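Local coordinates for protein mitochondrial association factor 1 (Toxoplasma gondii, PDB 6BXS) that belongs to the macro-domain family and to a Toxoplasma locus linked to association with host mitochondria, its own role there being less certain, at residues E137-K142 with N176-A181; L168-P173 with P217-G222. One frame throughout, in Å; residues are numbered along the deposited sequence.

Interaction 1. Residues E137-K142 with N176-A181; sequences ESETGK and NASDSA
Glu139 lays its carboxylate over the start of helix 179-202, with OE1 directed at the backbone of Ser178 and OE2 resting against the methyl group of Ala181. Its CG sits between the backbone N and the carbonyl carbon (chi1 50°), and from there the chain runs extended, which carries the acid across to the other segment. The amide of Ser178 gives OE1 a nearly straight hydrogen bond, 3.2 Å from Ser178 N to Glu139 OE1 with 167° at the hydrogen, meeting the oxygen almost along its C-O axis. Ser178 is the N-cap residue, so the acid binds right at the helix N terminus. The second oxygen makes a plainer contact, with Glu139 OE2 3.6 Å from Ala181 CB, in the helix's first turn.

Beside this bond, Ala177 turns its methyl group into the short helix 137-140. Ala177 CB lies 3.4 Å from the carbonyl O of Glu139 and 3.9 Å from CG2 of Thr140, so the methyl is covered by backbone and side chain together. Thr140 presents that methyl while its hydroxyl serves its own chain: Thr140 OG1 donates to Gly141 O at 2.8 Å, in the carbonyl plane and on a lone pair. At Gly141, with positive phi, the chain leaves the helix. Backbone hydrogen bonding of Thr140 with Phe174 joins the short helix to the chain just before 176-181, and Arg228 reaches the far segment through Ala177 O and Asp179 OD1. A carboxylate at a helix N terminus probably gains from the helix dipole, which would tend to stabilise Glu139 in its charged form.

Interaction 2. Residues L168-P173 with P217-G222; sequences LYTVAP and PLLGAG
Thr170 and Leu219 lead the apolar contact, their side chains crossing at about a right angle. The methyl of Thr170 faces the forked end of the leucine, and the fit is tight: Thr170 CG2 is 3.5 Å from Leu219 CD2 and 3.9 Å from Leu219 CD1. In Leu219, chi1 of -68° sends CG toward the threonine, and chi2 then sets the two methyls against Thr170 CG2. Further along, the methyl of Ala172 approaches the root of the same leucine, Ala172 CB to Leu219 CB being 3.9 Å, and then reaches the next peptide, 3.4 Å from Gly220 N. Helix 179-202 covers this patch, with Thr189 against Thr170 and Ile193 against Leu219.

One segment includes the C-terminal end of strand 166-170, and the other follows strand 213-216; these strands lie on either side of strand 45-50, parallel to it, and helix 179-202 belongs to the connection between them. In macro domains the loops at the C-terminal ends of these strands form the ADP-ribose cleft; whether this protein uses them that way is not settled by the contact itself.

The loop side is shaped by a type II turn, Leu218 to Ala221, closed by a bond of 3.3 Å from Ala221 N to Leu218 O, with Gly220 at its third position in a left-handed conformation (phi 87°).

Polar bridging is left to one water, which can donate to Pro173 O at 2.9 Å and to Gly220 O at 2.7 Å, although other acceptors compete for its protons.

Overall arrangement
From the N terminus, the chain runs through the first strands and helices 61-76 and 83-103 before reaching the short helix 137-140, then strands 147-152 and 166-170, before the loop leading into helix 179-202 returns to that short helix; interaction 1 closes this loop of 33 intervening residues. Interaction 2 opens inside it, at 168-173, and closes only at 217-222, after helix 179-202 and strand 213-216. The two therefore cross. Their centres lie about 14 Å apart, and they touch where the backbone O of Lys142 meets Val171 CG1. Interaction 2 ties the end of strand 166-170 to the loop after strand 213-216, whereas interaction 1 joins the short helix to the start of helix 179-202 farther out.

Interaction 1. Residues E137-K142 with N176-A181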
loop_
_atom_site.group_PDB
_atom_site.type_symbol
_atom_site.label_atom_id
_atom_site.label_comp_id
_atom_site.label_asym_id
_atom_site.label_seq_id
_atom_site.Cartn_x
_atom_site.Cartn_y
_atom_site.Cartn_z
ATOM N N GLU A 137 0.136 -16.545 -12.252
ATOM C CA GLU A 137 0.782 -15.258 -12.504
ATOM C C GLU A 137 0.625 -14.816 -13.958
ATOM O O GLU A 137 0.809 -13.642 -14.282
ATOM C CB GLU A 137 2.268 -15.327 -12.142
ATOM C CG GLU A 137 3.107 -16.180 -13.087
ATOM C CD GLU A 137 4.556 -16.297 -12.649
ATOM O OE1 GLU A 137 4.886 -15.842 -11.533
ATOM O OE2 GLU A 137 5.370 -16.845 -13.424
ATOM N N SER A 138 0.283 -15.760 -14.829
ATOM C CA SER A 138 0.129 -15.467 -16.249
ATOM C C SER A 138 -1.077 -14.569 -16.527
ATOM O O SER A 138 -1.110 -13.876 -17.544
ATOM C CB SER A 138 0.000 -16.767 -17.048
ATOM O OG SER A 138 -1.212 -17.434 -16.743
ATOM N N GLU A 139 -2.060 -14.579 -15.628
ATOM C CA GLU A 139 -3.262 -13.762 -15.803
ATOM C C GLU A 139 -3.333 -12.594 -14.816
ATOM O O GLU A 139 -3.960 -11.575 -15.106
ATOM C CB GLU A 139 -4.523 -14.622 -15.668
ATOM C CG GLU A 139 -4.561 -15.513 -14.435
ATOM C CD GLU A 139 -5.942 -16.090 -14.169
ATOM O OE1 GLU A 139 -6.941 -15.486 -14.614
ATOM O OE2 GLU A 139 -6.031 -17.150 -13.517
ATOM N N THR A 140 -2.694 -12.739 -13.659
ATOM C CA THR A 140 -2.731 -11.700 -12.630
ATOM C C THR A 140 -1.521 -10.772 -12.689
ATOM O O THR A 140 -1.582 -9.633 -12.224
ATOM C CB THR A 140 -2.783 -12.303 -11.212
ATOM O OG1 THR A 140 -1.532 -12.936 -10.916
ATOM C CG2 THR A 140 -3.917 -13.313 -11.087
ATOM N N GLY A 141 -0.429 -11.265 -13.263
ATOM C CA GLY A 141 0.863 -10.609 -13.161
ATOM C C GLY A 141 1.659 -11.299 -12.070
ATOM O O GLY A 141 1.079 -12.001 -11.239
ATOM N N LYS A 142 2.976 -11.112 -12.065
ATOM C CA LYS A 142 3.831 -11.818 -11.114
ATOM C C LYS A 142 4.073 -10.973 -9.863
ATOM O O LYS A 142 3.985 -9.747 -9.901
ATOM C CB LYS A 142 5.161 -12.208 -11.773
ATOM C CG LYS A 142 6.288 -11.199 -11.625
ATOM C CD LYS A 142 7.543 -11.670 -12.351
ATOM C CE LYS A 142 8.658 -10.635 -12.281
ATOM N NZ LYS A 142 8.303 -9.377 -13.000
ATOM N N ASN A 176 -7.467 -7.988 -16.076
ATOM C CA ASN A 176 -7.932 -8.960 -17.063
ATOM C C ASN A 176 -7.948 -10.382 -16.508
ATOM O O ASN A 176 -8.448 -11.301 -17.156
ATOM C CB ASN A 176 -7.068 -8.902 -18.324
ATOM C CG ASN A 176 -7.330 -7.659 -19.151
ATOM O OD1 ASN A 176 -8.045 -6.752 -18.722
ATOM N ND2 ASN A 176 -6.748 -7.610 -20.344
ATOM N N ALA A 177 -7.388 -10.565 -15.315
ATOM C CA ALA A 177 -7.525 -11.831 -14.604
ATOM C C ALA A 177 -9.007 -12.119 -14.392
ATOM O O ALA A 177 -9.796 -11.196 -14.196
ATOM C CB ALA A 177 -6.790 -11.789 -13.272
ATOM N N SER A 178 -9.384 -13.392 -14.444
ATOM C CA SER A 178 -10.778 -13.777 -14.257
ATOM C C SER A 178 -11.241 -13.377 -12.857
ATOM O O SER A 178 -10.424 -13.243 -11.945
ATOM C CB SER A 178 -10.959 -15.280 -14.475
ATOM O OG SER A 178 -10.244 -16.026 -13.507
ATOM N N ASP A 179 -12.547 -13.179 -12.699
ATOM C CA ASP A 179 -13.112 -12.698 -11.440
ATOM C C ASP A 179 -12.678 -13.546 -10.251
ATOM O O ASP A 179 -12.301 -13.018 -9.207
ATOM C CB ASP A 179 -14.640 -12.670 -11.520
ATOM C CG ASP A 179 -15.159 -11.643 -12.508
ATOM O OD1 ASP A 179 -14.359 -10.809 -12.984
ATOM O OD2 ASP A 179 -16.373 -11.662 -12.802
ATOM N N SER A 180 -12.725 -14.864 -10.422
ATOM C CA SER A 180 -12.379 -15.787 -9.351
ATOM C C SER A 180 -10.932 -15.594 -8.896
ATOM O O SER A 180 -10.657 -15.499 -7.700
ATOM C CB SER A 180 -12.598 -17.230 -9.805
ATOM O OG SER A 180 -12.502 -18.126 -8.713
ATOM N N ALA A 181 -10.012 -15.532 -9.854
ATOM C CA ALA A 181 -8.598 -15.355 -9.542
ATOM C C ALA A 181 -8.325 -13.936 -9.058
ATOM O O ALA A 181 -7.522 -13.723 -8.149
ATOM C CB ALA A 181 -7.739 -15.671 -10.757
#

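Interaction 2. Residues L168-P173 with P217-G222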
loop_
_atom_site.group_PDB
_atom_site.type_symbol
_atom_site.label_atom_id
_atom_site.label_comp_id
_atom_site.label_asym_id
_atom_site.label_seq_id
_atom_site.Cartn_x
_atom_site.Cartn_y
_atom_site.Cartn_z
ATOM N N LEU A 168 4.564 1.802 2.541
ATOM C CA LEU A 168 4.338 0.437 2.103
ATOM C C LEU A 168 4.334 0.385 0.581
ATOM O O LEU A 168 4.162 1.402 -0.090
ATOM C CB LEU A 168 3.025 -0.113 2.664
ATOM C CG LEU A 168 3.042 -0.540 4.136
ATOM C CD1 LEU A 168 2.212 0.415 4.968
ATOM C CD2 LEU A 168 2.544 -1.969 4.302
ATOM N N TYR A 169 4.529 -0.819 0.058
ATOM C CA TYR A 169 4.597 -1.070 -1.375
ATOM C C TYR A 169 3.920 -2.412 -1.606
ATOM O O TYR A 169 4.274 -3.404 -0.967
ATOM C CB TYR A 169 6.054 -1.072 -1.857
ATOM C CG TYR A 169 6.270 -1.266 -3.350
ATOM C CD1 TYR A 169 6.056 -2.501 -3.955
ATOM C CD2 TYR A 169 6.733 -0.224 -4.146
ATOM C CE1 TYR A 169 6.273 -2.682 -5.311
ATOM C CE2 TYR A 169 6.954 -0.397 -5.505
ATOM C CZ TYR A 169 6.723 -1.628 -6.081
ATOM O OH TYR A 169 6.939 -1.808 -7.429
ATOM N N THR A 170 2.929 -2.436 -2.490
ATOM C CA THR A 170 2.168 -3.655 -2.741
ATOM C C THR A 170 1.847 -3.806 -4.224
ATOM O O THR A 170 1.781 -2.822 -4.964
ATOM C CB THR A 170 0.853 -3.686 -1.916
ATOM O OG1 THR A 170 0.331 -5.019 -1.896
ATOM C CG2 THR A 170 -0.195 -2.730 -2.486
ATOM N N VAL A 171 1.650 -5.053 -4.643
ATOM C CA VAL A 171 1.423 -5.384 -6.046
ATOM C C VAL A 171 0.019 -5.943 -6.238
ATOM O O VAL A 171 -0.300 -7.029 -5.755
ATOM C CB VAL A 171 2.457 -6.409 -6.553
ATOM C CG1 VAL A 171 2.203 -6.764 -8.014
ATOM C CG2 VAL A 171 3.869 -5.871 -6.378
ATOM N N ALA A 172 -0.807 -5.195 -6.961
ATOM C CA ALA A 172 -2.205 -5.553 -7.166
ATOM C C ALA A 172 -2.370 -6.457 -8.383
ATOM O O ALA A 172 -1.562 -6.404 -9.311
ATOM C CB ALA A 172 -3.044 -4.297 -7.324
ATOM N N PRO A 173 -3.427 -7.286 -8.392
ATOM C CA PRO A 173 -3.680 -8.167 -9.536
ATOM C C PRO A 173 -4.126 -7.399 -10.776
ATOM O O PRO A 173 -4.840 -6.404 -10.656
ATOM C CB PRO A 173 -4.798 -9.083 -9.032
ATOM C CG PRO A 173 -5.498 -8.286 -7.997
ATOM C CD PRO A 173 -4.443 -7.450 -7.337
ATOM N N PRO A 217 -4.442 3.736 -1.985
ATOM C CA PRO A 217 -5.100 4.042 -3.255
ATOM C C PRO A 217 -6.143 2.975 -3.561
ATOM O O PRO A 217 -6.251 2.013 -2.798
ATOM C CB PRO A 217 -3.951 3.997 -4.259
ATOM C CG PRO A 217 -3.052 2.947 -3.704
ATOM C CD PRO A 217 -3.136 3.083 -2.200
ATOM N N LEU A 218 -6.898 3.133 -4.642
ATOM C CA LEU A 218 -7.721 2.039 -5.135
ATOM C C LEU A 218 -6.827 1.108 -5.944
ATOM O O LEU A 218 -6.540 1.367 -7.113
ATOM C CB LEU A 218 -8.884 2.547 -5.983
ATOM C CG LEU A 218 -9.787 1.448 -6.553
ATOM C CD1 LEU A 218 -10.630 0.807 -5.456
ATOM C CD2 LEU A 218 -10.663 2.000 -7.665
ATOM N N LEU A 219 -6.378 0.031 -5.309
ATOM C CA LEU A 219 -5.443 -0.895 -5.931
ATOM C C LEU A 219 -6.045 -1.555 -7.165
ATOM O O LEU A 219 -7.239 -1.852 -7.205
ATOM C CB LEU A 219 -5.005 -1.955 -4.921
ATOM C CG LEU A 219 -4.139 -1.421 -3.779
ATOM C CD1 LEU A 219 -4.126 -2.392 -2.612
ATOM C CD2 LEU A 219 -2.724 -1.153 -4.266
ATOM N N GLY A 220 -5.211 -1.770 -8.176
ATOM C CA GLY A 220 -5.648 -2.395 -9.411
ATOM C C GLY A 220 -6.213 -1.399 -10.408
ATOM O O GLY A 220 -6.531 -1.764 -11.539
ATOM N N ALA A 221 -6.335 -0.142 -9.991
ATOM C CA ALA A 221 -6.859 0.907 -10.863
ATOM C C ALA A 221 -5.772 1.414 -11.809
ATOM O O ALA A 221 -4.654 0.899 -11.818
ATOM C CB ALA A 221 -7.421 2.052 -10.038
ATOM N N GLY A 222 -6.108 2.422 -12.608
ATOM C CA GLY A 222 -5.151 3.038 -13.507
ATOM C C GLY A 222 -4.626 2.096 -14.574
ATOM O O GLY A 222 -5.396 1.537 -15.350
HETATM O O HOH W 1 -6.835 -4.493 -11.596
#